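Local coordinates for ESX-1 secretion system protein EccA1 (Mycobacterium tuberculosis, PDB 4F3V) that probably hydrolyses ATP to power substrate export by the ESX-1 type VII secretion system, here represented by its N-terminal tetratricopeptide-repeat domain, at residues D120-L125 / W139-V144; D153-V158 / V175-A180; R6-F11 / S71-I76; R24-F29 / I44-C49. One frame throughout, in Å; residues are numbered along the deposited sequence.

The four contacts illustrate how a domain of tetratricopeptide-repeat character is built from helix packing, mostly between near neighbours in the chain, in two clusters. Interactions 3 and 4 lie near the N-terminus with centres 13 Å apart and touch where F11 CE1 meets F29 CE1 at 3.6 Å. Interactions 1 and 2 follow, with centres about 14 Å apart, and touch through A142 CB and V158 CG1 at 3.7 Å. The clusters do not touch: nearest atoms of interactions 1 and 4 are about 13 Å apart, centres of 2 and 3 about 43 Å. A bound samarium ion lies about 10 Å from the A121 side chain of interaction 1. The AAA ATPase region belongs to the remainder of the protein.

Interaction 1 (D120-L125 / W139-V144); sequences DAMEAL and WMKAVV
M122 and L125 on one helix meet M140, K141 and V144 on the next, in an antiparallel helix pair of the kind from which tetratricopeptide-repeat domains are built. The short axes run at 174° to each other and come within 10.3 Å, a separation that the longer side chains fill. M122 shows how one flexible chain does this. Its CB starts off to the flank of the neighbouring helix, and bends at chi2 (-56°) and chi3 (-66°) turn the rest of the chain toward that helix. CG then reaches V144 CG1 at 4.1 Å, and SD passes the same methyl at 3.9 Å. The terminal CE finally lies against the aliphatic part of K141, 3.6 Å from its CE, the two chains crossing at about a right angle. K141 is stretched out beyond CG, which lets its methylenes serve as an apolar wall while the ammonium group continues to a salt bridge with E126.

The rest of the interface is more buried. A121 CB packs on V144 CG2, a methyl that L125 CD1 also approaches, while V144 CG1 faces mainly M122. W269, from a loop, touches both M122 and V144, while helix 101-115 packs on L125 and M140. L125 and K141 lie alongside each other, pointing opposite ways, with L125 CD1 at 3.9 Å from K141 CG. The fork of the two L125 methyls faces M140 CB: CD1 approaches it at 3.7 Å and CD2 at 3.6 Å.

Interaction 2 (D153-V158 / V175-A180); sequences DVIDQV and VAHGVA
V158 O and H177 ND1 are joined by one water, which lies 2.7 Å from each of these two atoms. The water donates to the carbonyl and lies in the plane of the imidazole at its edge, an arrangement that favours this rotation of the ring. V158 is the last residue of helix 151-158, and its carbonyl therefore finds its partner beyond the helix, at the flank of helix 167-183. The two helices run antiparallel, their short axes 9.0 Å apart at a signed angle of -153°, as in the stacked helices of a tetratricopeptide-repeat domain.

Apart from the water the contact is apolar. H177 has CG anti to its backbone N (chi1 -160°), a setting that lays the ring across I155 at about a right angle. I155 CG2 approaches H177 NE2 at 3.7 Å, while V158 CG2 comes to H177 CB at 3.8 Å; both methyls approach the ring obliquely. I155 CG1 also faces the ring, near H177 CD2, and presses on A180 CB at 3.6 Å. V154 CG1 is shared between A180 CB, at 3.9 Å, and A176 CB, at 4.0 Å.

Helix 187-198 brings E189 and R193 against H177, and a sulfate, probably from the crystallisation liquor, lies about 5 Å from the side chain of H177. Nearby charges of both signs could thus influence the protonation of the imidazole, whereas the small side chains of A176 and A180 are consistent with the close helix spacing.

Interaction 3 (R6-F11 / S71-I76); sequences RLASLF and SGSVQI
The ring of F11 has S71 over one face, with the backbone N 4.2 Å above the ring plane and offset toward the rim. F11 CE2 is 3.5 Å from S71 CB, a contact made by the carbon framework of the serine, since its OG is directed to D41. At the ring edge, near the plane, lies I76 CD1, and V74 CG2 comes in obliquely, 3.9 Å from F11 CD2. The ring reaches them because CG stands anti to the backbone N (chi1 -171°).

One turn earlier, A8 receives the other branch of V74: CG1 touches A8 CB at 3.7 Å and also rests by the A8 carbonyl. S73 OG lies beside the same A8 CB but is hydrogen-bonded to L70 O.

The contact joins the first helix of the tetratricopeptide-repeat domain, 2-17, to the C-terminal end of helix 69-72, about 60 residues later. A Schellman motif closes that end, defined by I76 N to S71 O and Q75 N to G72 O; V74 N also bonds S71 O, from the opposite face of its plane. Several polar atoms here, S71 O, S71 OG and S73 OG among them, have partners outside helix 2-17, and the contact with that helix is mainly van der Waals.

Interaction 4 (R24-F29 / I44-C49); sequences RSLDLF and IGRIRC
The bare alpha carbon of G45 lies almost squarely on the face of F29, with G45 CA 3.5 Å from the centroid of the F29 ring and only 9° off the ring normal. This CH-pi contact depends on the lack of a side chain at G45: the ring can settle flat on the backbone, and F29 CD2 comes within 3.4 Å of G45 C. The same ring meets sulfur at its edge. C49 SG is 4.9 Å from the F29 centroid at 85° to the normal, a sulfur-aromatic contact in the ring plane. C49 SG also reaches S25 CB at 3.6 Å, while S25 OG turns off to A14 O on helix 2-17.

Helices 22-35 and 40-48 pack nearly antiparallel here, with short axes 8.8 Å apart, the helix-turn-helix arrangement on which tetratricopeptide-repeat folds are based. C49 is the first residue to leave the second helix, yet its side chain still points into the interface.

Along the more open flank, R46 uses its aliphatic root. R46 CG lies 3.7 Å from F29 CB and equally 3.7 Å from L26 CD1. CG anti to the backbone N (chi1 -178°) points the L26 branch toward R46, while L26 CB rests on C49 CB. Beyond a bend at chi3, the guanidinium of R46 forms a salt bridge to D51 through NE and a hydrogen bond to T33 through NH1.

Interaction 1 (D120-L125 / W139-V144)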
loop_
_atom_site.group_PDB
_atom_site.type_symbol
_atom_site.label_atom_id
_atom_site.label_comp_id
_atom_site.label_asym_id
_atom_site.label_seq_id
_atom_site.Cartn_x
_atom_site.Cartn_y
_atom_site.Cartn_z
ATOM N N ASP A 120 -13.605 -3.456 6.069
ATOM C CA ASP A 120 -13.002 -2.720 7.156
ATOM C C ASP A 120 -12.055 -1.653 6.587
ATOM O O ASP A 120 -12.030 -0.531 7.078
ATOM C CB ASP A 120 -12.227 -3.642 8.105
ATOM C CG ASP A 120 -13.131 -4.554 8.918
ATOM O OD1 ASP A 120 -14.326 -4.268 9.094
ATOM O OD2 ASP A 120 -12.623 -5.571 9.405
ATOM N N ALA A 121 -11.292 -2.024 5.559
ATOM C CA ALA A 121 -10.372 -1.085 4.892
ATOM C C ALA A 121 -11.167 0.102 4.344
ATOM O O ALA A 121 -10.800 1.246 4.578
ATOM C CB ALA A 121 -9.574 -1.764 3.770
ATOM N N MET A 122 -12.248 -0.189 3.626
ATOM C CA MET A 122 -13.098 0.860 3.011
ATOM C C MET A 122 -13.753 1.742 4.050
ATOM O O MET A 122 -13.799 2.957 3.910
ATOM C CB MET A 122 -14.209 0.235 2.149
ATOM C CG MET A 122 -13.709 -0.423 0.877
ATOM S SD MET A 122 -12.736 0.623 -0.227
ATOM C CE MET A 122 -14.069 1.722 -0.647
ATOM N N GLU A 123 -14.253 1.119 5.111
ATOM C CA GLU A 123 -14.865 1.865 6.189
ATOM C C GLU A 123 -13.873 2.854 6.827
ATOM O O GLU A 123 -14.251 3.957 7.128
ATOM C CB GLU A 123 -15.433 0.907 7.225
ATOM C CG GLU A 123 -16.127 1.581 8.376
ATOM C CD GLU A 123 -16.706 0.587 9.383
ATOM O OE1 GLU A 123 -17.052 -0.568 9.005
ATOM O OE2 GLU A 123 -16.815 0.969 10.556
ATOM N N ALA A 124 -12.620 2.436 7.034
ATOM C CA ALA A 124 -11.595 3.334 7.580
ATOM C C ALA A 124 -11.352 4.479 6.608
ATOM O O ALA A 124 -11.251 5.622 7.021
ATOM C CB ALA A 124 -10.286 2.587 7.868
ATOM N N LEU A 125 -11.311 4.182 5.317
ATOM C CA LEU A 125 -11.071 5.225 4.302
ATOM C C LEU A 125 -12.175 6.289 4.281
ATOM O O LEU A 125 -11.900 7.456 4.029
ATOM C CB LEU A 125 -10.873 4.613 2.901
ATOM C CG LEU A 125 -9.542 3.844 2.700
ATOM C CD1 LEU A 125 -9.530 3.173 1.321
ATOM C CD2 LEU A 125 -8.296 4.717 2.855
ATOM N N TRP A 139 -6.392 6.694 -4.426
ATOM C CA TRP A 139 -5.260 5.761 -4.527
ATOM C C TRP A 139 -5.448 4.581 -3.603
ATOM O O TRP A 139 -5.296 3.414 -4.027
ATOM C CB TRP A 139 -3.917 6.452 -4.258
ATOM C CG TRP A 139 -2.823 5.422 -4.192
ATOM C CD1 TRP A 139 -2.175 4.949 -3.068
ATOM C CD2 TRP A 139 -2.347 4.579 -5.302
ATOM N NE1 TRP A 139 -1.294 3.936 -3.405
ATOM C CE2 TRP A 139 -1.349 3.683 -4.735
ATOM C CE3 TRP A 139 -2.605 4.520 -6.671
ATOM C CZ2 TRP A 139 -0.666 2.760 -5.510
ATOM C CZ3 TRP A 139 -1.897 3.597 -7.442
ATOM C CH2 TRP A 139 -0.964 2.731 -6.869
ATOM N N MET A 140 -5.787 4.840 -2.334
ATOM C CA MET A 140 -6.003 3.727 -1.396
ATOM C C MET A 140 -7.172 2.817 -1.793
ATOM O O MET A 140 -7.102 1.599 -1.627
ATOM C CB MET A 140 -6.197 4.209 0.032
ATOM C CG MET A 140 -4.996 4.931 0.614
ATOM S SD MET A 140 -3.397 4.144 0.330
ATOM C CE MET A 140 -3.607 2.470 0.948
ATOM N N LYS A 141 -8.229 3.384 -2.347
ATOM C CA LYS A 141 -9.312 2.554 -2.867
ATOM C C LYS A 141 -8.843 1.646 -4.010
ATOM O O LYS A 141 -9.250 0.498 -4.086
ATOM C CB LYS A 141 -10.512 3.396 -3.268
ATOM C CG LYS A 141 -11.226 3.990 -2.066
ATOM C CD LYS A 141 -12.531 4.667 -2.476
ATOM C CE LYS A 141 -13.301 5.204 -1.281
ATOM N NZ LYS A 141 -14.685 5.655 -1.679
ATOM N N ALA A 142 -7.987 2.172 -4.879
ATOM C CA ALA A 142 -7.363 1.413 -5.953
ATOM C C ALA A 142 -6.544 0.245 -5.381
ATOM O O ALA A 142 -6.575 -0.876 -5.908
ATOM C CB ALA A 142 -6.493 2.334 -6.809
ATOM N N VAL A 143 -5.879 0.489 -4.254
ATOM C CA VAL A 143 -5.166 -0.559 -3.534
ATOM C C VAL A 143 -6.122 -1.639 -2.995
ATOM O O VAL A 143 -5.886 -2.825 -3.180
ATOM C CB VAL A 143 -4.293 0.005 -2.369
ATOM C CG1 VAL A 143 -3.854 -1.112 -1.450
ATOM C CG2 VAL A 143 -3.083 0.795 -2.898
ATOM N N VAL A 144 -7.201 -1.219 -2.332
ATOM C CA VAL A 144 -8.156 -2.136 -1.745
ATOM C C VAL A 144 -8.889 -2.951 -2.822
ATOM O O VAL A 144 -8.976 -4.204 -2.740
ATOM C CB VAL A 144 -9.166 -1.394 -0.842
ATOM C CG1 VAL A 144 -10.241 -2.348 -0.267
ATOM C CG2 VAL A 144 -8.428 -0.652 0.261
#

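Interaction 2 (D153-V158 / V175-A180)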
loop_
_atom_site.group_PDB
_atom_site.type_symbol
_atom_site.label_atom_id
_atom_site.label_comp_id
_atom_site.label_asym_id
_atom_site.label_seq_id
_atom_site.Cartn_x
_atom_site.Cartn_y
_atom_site.Cartn_z
ATOM N N ASP A 153 -13.499 -1.446 -10.688
ATOM C CA ASP A 153 -13.580 -0.450 -9.594
ATOM C C ASP A 153 -12.226 0.289 -9.465
ATOM O O ASP A 153 -12.191 1.505 -9.212
ATOM C CB ASP A 153 -13.966 -1.118 -8.278
ATOM C CG ASP A 153 -15.384 -1.679 -8.293
ATOM O OD1 ASP A 153 -16.284 -0.967 -8.772
ATOM O OD2 ASP A 153 -15.605 -2.816 -7.797
ATOM N N VAL A 154 -11.120 -0.429 -9.685
ATOM C CA VAL A 154 -9.813 0.203 -9.741
ATOM C C VAL A 154 -9.822 1.309 -10.790
ATOM O O VAL A 154 -9.493 2.450 -10.497
ATOM C CB VAL A 154 -8.683 -0.806 -10.039
ATOM C CG1 VAL A 154 -7.393 -0.064 -10.407
ATOM C CG2 VAL A 154 -8.460 -1.735 -8.834
ATOM N N ILE A 155 -10.239 0.978 -12.000
ATOM C CA ILE A 155 -10.254 1.953 -13.088
ATOM C C ILE A 155 -11.141 3.166 -12.722
ATOM O O ILE A 155 -10.730 4.310 -12.891
ATOM C CB ILE A 155 -10.680 1.306 -14.420
ATOM C CG1 ILE A 155 -9.572 0.331 -14.891
ATOM C CG2 ILE A 155 -11.038 2.379 -15.461
ATOM C CD1 ILE A 155 -9.929 -0.575 -16.052
ATOM N N ASP A 156 -12.324 2.918 -12.164
ATOM C CA ASP A 156 -13.168 4.029 -11.708
ATOM C C ASP A 156 -12.433 5.008 -10.777
ATOM O O ASP A 156 -12.627 6.226 -10.872
ATOM C CB ASP A 156 -14.423 3.531 -10.957
ATOM C CG ASP A 156 -15.680 3.694 -11.764
ATOM O OD1 ASP A 156 -15.725 3.198 -12.921
ATOM O OD2 ASP A 156 -16.625 4.317 -11.229
ATOM N N GLN A 157 -11.637 4.468 -9.856
ATOM C CA GLN A 157 -10.880 5.301 -8.916
ATOM C C GLN A 157 -9.707 6.086 -9.525
ATOM O O GLN A 157 -9.406 7.190 -9.091
ATOM C CB GLN A 157 -10.358 4.437 -7.769
ATOM C CG GLN A 157 -11.467 3.893 -6.889
ATOM C CD GLN A 157 -12.233 5.016 -6.180
ATOM O OE1 GLN A 157 -11.636 5.956 -5.713
ATOM N NE2 GLN A 157 -13.533 4.907 -6.095
ATOM N N VAL A 158 -9.050 5.530 -10.531
ATOM C CA VAL A 158 -7.814 6.141 -11.032
ATOM C C VAL A 158 -7.962 6.817 -12.388
ATOM O O VAL A 158 -7.020 7.479 -12.844
ATOM C CB VAL A 158 -6.673 5.118 -11.121
ATOM C CG1 VAL A 158 -6.385 4.528 -9.744
ATOM C CG2 VAL A 158 -6.977 4.032 -12.161
ATOM N N VAL A 175 0.004 3.118 -13.347
ATOM C CA VAL A 175 0.328 1.707 -13.153
ATOM C C VAL A 175 -0.916 0.892 -12.776
ATOM O O VAL A 175 -1.181 -0.172 -13.364
ATOM C CB VAL A 175 1.427 1.512 -12.096
ATOM C CG1 VAL A 175 1.714 0.009 -11.930
ATOM C CG2 VAL A 175 2.700 2.260 -12.507
ATOM N N ALA A 176 -1.706 1.387 -11.814
ATOM C CA ALA A 176 -2.948 0.674 -11.424
ATOM C C ALA A 176 -3.918 0.529 -12.585
ATOM O O ALA A 176 -4.539 -0.533 -12.764
ATOM C CB ALA A 176 -3.627 1.338 -10.222
ATOM N N HIS A 177 -4.021 1.578 -13.398
ATOM C CA HIS A 177 -4.913 1.584 -14.543
ATOM C C HIS A 177 -4.432 0.522 -15.547
ATOM O O HIS A 177 -5.229 -0.277 -16.076
ATOM C CB HIS A 177 -4.950 2.988 -15.167
ATOM C CG HIS A 177 -6.175 3.246 -16.035
ATOM N ND1 HIS A 177 -6.703 4.479 -16.215
ATOM C CD2 HIS A 177 -6.961 2.377 -16.781
ATOM C CE1 HIS A 177 -7.767 4.385 -17.026
ATOM N NE2 HIS A 177 -7.918 3.098 -17.368
ATOM N N GLY A 178 -3.114 0.468 -15.776
ATOM C CA GLY A 178 -2.510 -0.530 -16.699
ATOM C C GLY A 178 -2.625 -1.962 -16.237
ATOM O O GLY A 178 -2.937 -2.846 -17.035
ATOM N N VAL A 179 -2.397 -2.190 -14.935
ATOM C CA VAL A 179 -2.585 -3.499 -14.336
ATOM C C VAL A 179 -4.036 -3.977 -14.458
ATOM O O VAL A 179 -4.289 -5.135 -14.830
ATOM C CB VAL A 179 -2.082 -3.510 -12.889
ATOM C CG1 VAL A 179 -2.527 -4.769 -12.159
ATOM C CG2 VAL A 179 -0.538 -3.364 -12.888
ATOM N N ALA A 180 -4.976 -3.101 -14.097
ATOM C CA ALA A 180 -6.405 -3.394 -14.223
ATOM C C ALA A 180 -6.756 -3.747 -15.685
ATOM O O ALA A 180 -7.446 -4.737 -15.951
ATOM C CB ALA A 180 -7.249 -2.206 -13.711
HETATM O O HOH W 1 -5.497 6.532 -14.912
#

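Interaction 3 (R6-F11 / S71-I76)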
loop_
_atom_site.group_PDB
_atom_site.type_symbol
_atom_site.label_atom_id
_atom_site.label_comp_id
_atom_site.label_asym_id
_atom_site.label_seq_id
_atom_site.Cartn_x
_atom_site.Cartn_y
_atom_site.Cartn_z
ATOM N N ARG A 6 5.412 9.150 34.070
ATOM C CA ARG A 6 6.251 8.019 33.706
ATOM C C ARG A 6 6.235 7.732 32.191
ATOM O O ARG A 6 7.282 7.540 31.580
ATOM C CB ARG A 6 5.825 6.769 34.467
ATOM C CG ARG A 6 6.837 5.633 34.370
ATOM C CD ARG A 6 6.546 4.440 35.282
ATOM N NE ARG A 6 7.291 3.259 34.809
ATOM C CZ ARG A 6 6.771 2.247 34.102
ATOM N NH1 ARG A 6 5.466 2.190 33.811
ATOM N NH2 ARG A 6 7.569 1.263 33.695
ATOM N N LEU A 7 5.048 7.705 31.597
ATOM C CA LEU A 7 4.890 7.414 30.167
ATOM C C LEU A 7 5.509 8.508 29.294
ATOM O O LEU A 7 6.113 8.215 28.264
ATOM C CB LEU A 7 3.403 7.220 29.805
ATOM C CG LEU A 7 2.657 6.072 30.495
ATOM C CD1 LEU A 7 1.279 5.896 29.834
ATOM C CD2 LEU A 7 3.450 4.781 30.489
ATOM N N ALA A 8 5.338 9.756 29.715
ATOM C CA ALA A 8 5.987 10.907 29.074
ATOM C C ALA A 8 7.497 10.704 28.977
ATOM O O ALA A 8 8.098 10.850 27.921
ATOM C CB ALA A 8 5.719 12.188 29.871
ATOM N N SER A 9 8.091 10.412 30.124
ATOM C CA SER A 9 9.515 10.304 30.188
ATOM C C SER A 9 9.989 9.042 29.384
ATOM O O SER A 9 11.003 9.090 28.723
ATOM C CB SER A 9 9.973 10.375 31.646
ATOM O OG SER A 9 9.926 9.121 32.251
ATOM N N LEU A 10 9.221 7.948 29.390
ATOM C CA LEU A 10 9.547 6.778 28.554
ATOM C C LEU A 10 9.483 7.134 27.062
ATOM O O LEU A 10 10.349 6.725 26.286
ATOM C CB LEU A 10 8.595 5.604 28.826
ATOM C CG LEU A 10 8.739 4.814 30.135
ATOM C CD1 LEU A 10 7.566 3.838 30.222
ATOM C CD2 LEU A 10 10.049 4.088 30.245
ATOM N N PHE A 11 8.490 7.928 26.673
ATOM C CA PHE A 11 8.374 8.344 25.285
ATOM C C PHE A 11 9.542 9.216 24.829
ATOM O O PHE A 11 10.140 9.005 23.767
ATOM C CB PHE A 11 7.043 9.111 25.050
ATOM C CG PHE A 11 6.779 9.368 23.606
ATOM C CD1 PHE A 11 6.160 8.437 22.846
ATOM C CD2 PHE A 11 7.262 10.517 22.999
ATOM C CE1 PHE A 11 5.955 8.660 21.485
ATOM C CE2 PHE A 11 7.078 10.751 21.648
ATOM C CZ PHE A 11 6.429 9.816 20.886
ATOM N N SER A 71 3.342 12.383 22.586
ATOM C CA SER A 71 4.491 13.102 22.098
ATOM C C SER A 71 4.378 14.586 22.495
ATOM O O SER A 71 5.337 15.211 22.945
ATOM C CB SER A 71 4.606 12.958 20.579
ATOM O OG SER A 71 3.444 13.392 19.936
ATOM N N GLY A 72 3.170 15.132 22.368
ATOM C CA GLY A 72 2.906 16.524 22.757
ATOM C C GLY A 72 3.189 16.852 24.214
ATOM O O GLY A 72 3.629 17.942 24.534
ATOM N N SER A 73 2.988 15.880 25.104
ATOM C CA SER A 73 3.227 16.093 26.525
ATOM C C SER A 73 4.741 16.260 26.827
ATOM O O SER A 73 5.118 16.688 27.902
ATOM C CB SER A 73 2.617 14.961 27.344
ATOM O OG SER A 73 3.380 13.783 27.219
ATOM N N VAL A 74 5.603 15.903 25.873
ATOM C CA VAL A 74 7.034 16.155 25.993
ATOM C C VAL A 74 7.542 17.036 24.845
ATOM O O VAL A 74 8.730 17.025 24.513
ATOM C CB VAL A 74 7.831 14.833 26.111
ATOM C CG1 VAL A 74 7.636 14.240 27.504
ATOM C CG2 VAL A 74 7.472 13.837 25.012
ATOM N N GLN A 75 6.630 17.791 24.250
ATOM C CA GLN A 75 6.938 18.781 23.215
ATOM C C GLN A 75 7.637 18.207 21.990
ATOM O O GLN A 75 8.489 18.860 21.399
ATOM C CB GLN A 75 7.740 19.966 23.818
ATOM C CG GLN A 75 7.042 20.635 24.998
ATOM C CD GLN A 75 7.253 19.896 26.333
ATOM O OE1 GLN A 75 8.374 19.504 26.662
ATOM N NE2 GLN A 75 6.189 19.778 27.135
ATOM N N ILE A 76 7.278 16.988 21.591
ATOM C CA ILE A 76 7.881 16.374 20.393
ATOM C C ILE A 76 6.833 16.327 19.300
ATOM O O ILE A 76 5.691 15.897 19.531
ATOM C CB ILE A 76 8.396 14.957 20.699
ATOM C CG1 ILE A 76 9.600 15.024 21.664
ATOM C CG2 ILE A 76 8.749 14.179 19.408
ATOM C CD1 ILE A 76 10.082 13.666 22.150
#

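Interaction 4 (R24-F29 / I44-C49)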
loop_
_atom_site.group_PDB
_atom_site.type_symbol
_atom_site.label_atom_id
_atom_site.label_comp_id
_atom_site.label_asym_id
_atom_site.label_seq_id
_atom_site.Cartn_x
_atom_site.Cartn_y
_atom_site.Cartn_z
ATOM N N ARG A 24 16.221 -0.848 21.669
ATOM C CA ARG A 24 15.947 -0.239 22.970
ATOM C C ARG A 24 14.732 0.716 22.921
ATOM O O ARG A 24 13.948 0.743 23.861
ATOM C CB ARG A 24 17.183 0.484 23.508
ATOM C CG ARG A 24 18.322 -0.453 23.949
ATOM C CD ARG A 24 19.317 0.262 24.854
ATOM N NE ARG A 24 20.632 -0.385 24.891
ATOM C CZ ARG A 24 21.642 -0.011 24.104
ATOM N NH1 ARG A 24 21.481 0.999 23.233
ATOM N NH2 ARG A 24 22.809 -0.626 24.175
ATOM N N SER A 25 14.603 1.493 21.848
ATOM C CA SER A 25 13.454 2.361 21.673
ATOM C C SER A 25 12.180 1.511 21.656
ATOM O O SER A 25 11.201 1.850 22.314
ATOM C CB SER A 25 13.532 3.152 20.368
ATOM O OG SER A 25 14.594 4.088 20.400
ATOM N N LEU A 26 12.216 0.396 20.940
ATOM C CA LEU A 26 11.059 -0.520 20.871
ATOM C C LEU A 26 10.648 -0.990 22.267
ATOM O O LEU A 26 9.447 -1.035 22.575
ATOM C CB LEU A 26 11.348 -1.710 19.954
ATOM C CG LEU A 26 10.219 -2.737 19.731
ATOM C CD1 LEU A 26 8.975 -2.047 19.175
ATOM C CD2 LEU A 26 10.660 -3.943 18.873
ATOM N N ASP A 27 11.633 -1.335 23.105
ATOM C CA ASP A 27 11.349 -1.810 24.460
ATOM C C ASP A 27 10.571 -0.724 25.184
ATOM O O ASP A 27 9.624 -1.026 25.894
ATOM C CB ASP A 27 12.620 -2.081 25.274
ATOM C CG ASP A 27 13.375 -3.328 24.838
ATOM O OD1 ASP A 27 12.760 -4.258 24.258
ATOM O OD2 ASP A 27 14.600 -3.371 25.108
ATOM N N LEU A 28 10.969 0.534 24.984
ATOM C CA LEU A 28 10.355 1.651 25.693
ATOM C C LEU A 28 8.973 1.971 25.153
ATOM O O LEU A 28 8.052 2.203 25.933
ATOM C CB LEU A 28 11.248 2.895 25.647
ATOM C CG LEU A 28 12.581 2.818 26.393
ATOM C CD1 LEU A 28 13.405 4.055 26.134
ATOM C CD2 LEU A 28 12.365 2.640 27.888
ATOM N N PHE A 29 8.820 2.041 23.829
ATOM C CA PHE A 29 7.493 2.249 23.243
ATOM C C PHE A 29 6.542 1.103 23.656
ATOM O O PHE A 29 5.363 1.326 23.918
ATOM C CB PHE A 29 7.555 2.331 21.717
ATOM C CG PHE A 29 8.222 3.562 21.175
ATOM C CD1 PHE A 29 7.779 4.839 21.523
ATOM C CD2 PHE A 29 9.241 3.460 20.276
ATOM C CE1 PHE A 29 8.358 5.973 20.980
ATOM C CE2 PHE A 29 9.828 4.585 19.727
ATOM C CZ PHE A 29 9.394 5.853 20.079
ATOM N N ILE A 44 2.780 4.133 17.038
ATOM C CA ILE A 44 3.506 4.652 15.884
ATOM C C ILE A 44 5.038 4.542 16.102
ATOM O O ILE A 44 5.787 4.238 15.183
ATOM C CB ILE A 44 3.054 6.103 15.552
ATOM C CG1 ILE A 44 1.560 6.079 15.137
ATOM C CG2 ILE A 44 3.920 6.726 14.458
ATOM C CD1 ILE A 44 0.904 7.458 15.076
ATOM N N GLY A 45 5.489 4.817 17.312
ATOM C CA GLY A 45 6.905 4.608 17.676
ATOM C C GLY A 45 7.334 3.170 17.418
ATOM O O GLY A 45 8.413 2.926 16.873
ATOM N N ARG A 46 6.477 2.207 17.768
ATOM C CA ARG A 46 6.789 0.790 17.525
ATOM C C ARG A 46 6.949 0.508 16.031
ATOM O O ARG A 46 7.893 -0.206 15.619
ATOM C CB ARG A 46 5.743 -0.132 18.134
ATOM C CG ARG A 46 5.792 -0.167 19.656
ATOM C CD ARG A 46 4.635 -0.932 20.267
ATOM N NE ARG A 46 4.573 -2.314 19.804
ATOM C CZ ARG A 46 4.069 -3.343 20.496
ATOM N NH1 ARG A 46 3.543 -3.184 21.707
ATOM N NH2 ARG A 46 4.068 -4.541 19.946
ATOM N N ILE A 47 6.046 1.082 15.229
ATOM C CA ILE A 47 6.131 0.982 13.765
ATOM C C ILE A 47 7.473 1.532 13.275
ATOM O O ILE A 47 8.156 0.917 12.472
ATOM C CB ILE A 47 4.969 1.736 13.064
ATOM C CG1 ILE A 47 3.633 1.040 13.356
ATOM C CG2 ILE A 47 5.227 1.799 11.563
ATOM C CD1 ILE A 47 2.392 1.747 12.806
ATOM N N ARG A 48 7.851 2.700 13.793
ATOM C CA ARG A 48 9.130 3.283 13.435
ATOM C C ARG A 48 10.304 2.330 13.742
ATOM O O ARG A 48 11.314 2.355 13.032
ATOM C CB ARG A 48 9.312 4.599 14.175
ATOM C CG ARG A 48 10.711 5.170 14.160
ATOM C CD ARG A 48 11.121 5.604 12.777
ATOM N NE ARG A 48 12.431 6.247 12.837
ATOM C CZ ARG A 48 13.592 5.608 12.942
ATOM N NH1 ARG A 48 13.648 4.287 12.996
ATOM N NH2 ARG A 48 14.710 6.308 12.999
ATOM N N CYS A 49 10.179 1.532 14.804
ATOM C CA CYS A 49 11.261 0.617 15.214
ATOM C C CYS A 49 11.209 -0.717 14.487
ATOM O O CYS A 49 11.933 -1.624 14.840
ATOM C CB CYS A 49 11.235 0.374 16.725
ATOM S SG CYS A 49 11.519 1.860 17.716
#